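Long-range contact in putative preprotein translocase, SecG subunit (Thermus thermophilus, PDB 5AWW), which probably takes part in an early event of protein export as a small membrane subunit of the preprotein translocase: residues 4-8 with 69-73. Sequence-based numbering, arbitrary orientation.
With OLC ((2R)-2,3-dihydroxypropyl (9Z)-octadec-9-enoate), chain K.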
loop_
_atom_site.group_PDB
_atom_site.type_symbol
_atom_site.label_atom_id
_atom_site.label_comp_id
_atom_site.label_asym_id
_atom_site.label_seq_id
_atom_site.Cartn_x
_atom_site.Cartn_y
_atom_site.Cartn_z
ATOM N N LEU C 4 -39.755 -8.736 12.699
ATOM C CA LEU C 4 -38.675 -9.707 12.568
ATOM C C LEU C 4 -37.487 -9.108 11.823
ATOM O O LEU C 4 -36.352 -9.134 12.309
ATOM C CB LEU C 4 -39.174 -10.962 11.851
ATOM C CG LEU C 4 -38.169 -12.106 11.734
ATOM C CD1 LEU C 4 -37.676 -12.512 13.110
ATOM C CD2 LEU C 4 -38.789 -13.291 11.013
ATOM N N TYR C 5 -37.766 -8.561 10.645
ATOM C CA TYR C 5 -36.748 -7.933 9.812
ATOM C C TYR C 5 -36.083 -6.772 10.544
ATOM O O TYR C 5 -34.869 -6.589 10.454
ATOM C CB TYR C 5 -37.365 -7.450 8.499
ATOM C CG TYR C 5 -36.357 -7.032 7.456
ATOM C CD1 TYR C 5 -35.289 -7.855 7.126
ATOM C CD2 TYR C 5 -36.486 -5.824 6.781
ATOM C CE1 TYR C 5 -34.369 -7.482 6.165
ATOM C CE2 TYR C 5 -35.570 -5.443 5.816
ATOM C CZ TYR C 5 -34.514 -6.275 5.514
ATOM O OH TYR C 5 -33.599 -5.903 4.554
ATOM N N THR C 6 -36.885 -5.997 11.268
ATOM C CA THR C 6 -36.366 -4.884 12.051
ATOM C C THR C 6 -35.409 -5.381 13.125
ATOM O O THR C 6 -34.396 -4.745 13.399
ATOM C CB THR C 6 -37.496 -4.078 12.714
ATOM O OG1 THR C 6 -38.389 -3.585 11.708
ATOM C CG2 THR C 6 -36.929 -2.904 13.499
ATOM N N LEU C 7 -35.731 -6.525 13.723
ATOM C CA LEU C 7 -34.891 -7.116 14.761
ATOM C C LEU C 7 -33.577 -7.629 14.181
ATOM O O LEU C 7 -32.518 -7.505 14.804
ATOM C CB LEU C 7 -35.630 -8.251 15.472
ATOM C CG LEU C 7 -36.767 -7.853 16.415
ATOM C CD1 LEU C 7 -37.484 -9.086 16.931
ATOM C CD2 LEU C 7 -36.239 -7.012 17.566
ATOM N N VAL C 8 -33.654 -8.213 12.989
ATOM C CA VAL C 8 -32.461 -8.659 12.280
ATOM C C VAL C 8 -31.557 -7.469 11.962
ATOM O O VAL C 8 -30.338 -7.528 12.152
ATOM C CB VAL C 8 -32.821 -9.394 10.975
ATOM C CG1 VAL C 8 -31.566 -9.704 10.170
ATOM C CG2 VAL C 8 -33.591 -10.667 11.282
ATOM N N VAL C 69 -27.487 -12.991 5.363
ATOM C CA VAL C 69 -28.881 -13.178 5.759
ATOM C C VAL C 69 -29.761 -12.061 5.205
ATOM O O VAL C 69 -30.796 -12.326 4.590
ATOM C CB VAL C 69 -29.036 -13.244 7.301
ATOM C CG1 VAL C 69 -30.467 -12.927 7.720
ATOM C CG2 VAL C 69 -28.620 -14.612 7.820
ATOM N N ILE C 70 -29.346 -10.815 5.419
ATOM C CA ILE C 70 -30.090 -9.670 4.904
ATOM C C ILE C 70 -30.137 -9.708 3.380
ATOM O O ILE C 70 -31.145 -9.349 2.770
ATOM C CB ILE C 70 -29.477 -8.341 5.376
ATOM C CG1 ILE C 70 -29.470 -8.282 6.903
ATOM C CG2 ILE C 70 -30.252 -7.159 4.814
ATOM C CD1 ILE C 70 -28.837 -7.035 7.463
ATOM N N GLY C 71 -29.045 -10.160 2.772
ATOM C CA GLY C 71 -29.000 -10.338 1.333
ATOM C C GLY C 71 -29.996 -11.366 0.823
ATOM O O GLY C 71 -30.616 -11.174 -0.220
ATOM N N LEU C 72 -30.159 -12.459 1.561
ATOM C CA LEU C 72 -31.056 -13.529 1.134
ATOM C C LEU C 72 -32.505 -13.280 1.541
ATOM O O LEU C 72 -33.390 -14.068 1.209
ATOM C CB LEU C 72 -30.594 -14.876 1.699
ATOM C CG LEU C 72 -29.341 -15.494 1.076
ATOM C CD1 LEU C 72 -29.009 -16.815 1.749
ATOM C CD2 LEU C 72 -29.522 -15.684 -0.422
ATOM N N TRP C 73 -32.744 -12.186 2.257
ATOM C CA TRP C 73 -34.076 -11.898 2.783
ATOM C C TRP C 73 -35.085 -11.661 1.661
ATOM O O TRP C 73 -34.796 -10.948 0.699
ATOM C CB TRP C 73 -34.028 -10.688 3.717
ATOM C CG TRP C 73 -35.139 -10.662 4.721
ATOM C CD1 TRP C 73 -36.355 -10.059 4.584
ATOM C CD2 TRP C 73 -35.138 -11.270 6.019
ATOM N NE1 TRP C 73 -37.110 -10.252 5.716
ATOM C CE2 TRP C 73 -36.386 -10.993 6.612
ATOM C CE3 TRP C 73 -34.202 -12.022 6.738
ATOM C CZ2 TRP C 73 -36.723 -11.439 7.889
ATOM C CZ3 TRP C 73 -34.539 -12.465 8.007
ATOM C CH2 TRP C 73 -35.789 -12.172 8.569
HETATM C C18 OLC K . -38.326 -2.470 5.162
HETATM C C10 OLC K . -32.967 1.179 12.659
HETATM C C9 OLC K . -32.663 1.407 13.934
HETATM C C17 OLC K . -38.066 -2.609 6.647
HETATM C C11 OLC K . -33.990 0.123 12.322
HETATM C C8 OLC K . -31.638 2.455 14.297
HETATM C C16 OLC K . -37.338 -1.385 7.192
HETATM C C12 OLC K . -34.711 0.478 11.029
HETATM C C7 OLC K . -32.061 3.172 15.571
HETATM C C15 OLC K . -36.904 -1.616 8.634
HETATM C C13 OLC K . -35.454 -0.738 10.487
HETATM C C6 OLC K . -30.947 4.089 16.060
HETATM C C14 OLC K . -36.139 -0.413 9.168
#
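Y5 and W73 form the aromatic part of this contact: Y5 CD1 lies over one face of the indole, offset toward its rim, 3.3 Å from W73 NE1. The phenol and the five-membered ring are inclined at 31° with centroids 4.2 Å apart, an oblique pairing, neither stacked nor edge-to-face. With CG anti to the backbone N (chi1 -156°), W73 directs its indole toward helix 3-25, where it meets L4, Y5 and V8.

Aliphatic groups complete the packing. L4 meets the rim of the indole in its plane, CG 4.0 Å from W73 CH2. V8 uses both methyls: CG2 reaches the same W73 CH2 at 3.8 Å, while CG1 touches V69 CG1 and, at 4.1 Å, I70 CG1. At the far end of the phenol, I70 CG2 rests 3.6 Å from Y5 OH. Replacing W73 by an alanine would probably leave the Y5 ring without its aromatic partner and open a gap beside L4 and V8.

Lipid and protein flank the contact. A monoolein chain end meets the edge of the Y5 ring, with C17 3.6 Å from Y5 CD2, and another protein chain of the assembly packs on Y5 and I70. The contact joins the start of helix 3-25 to the end of helix 50-72, as expected for the antiparallel transmembrane hairpin of SecG.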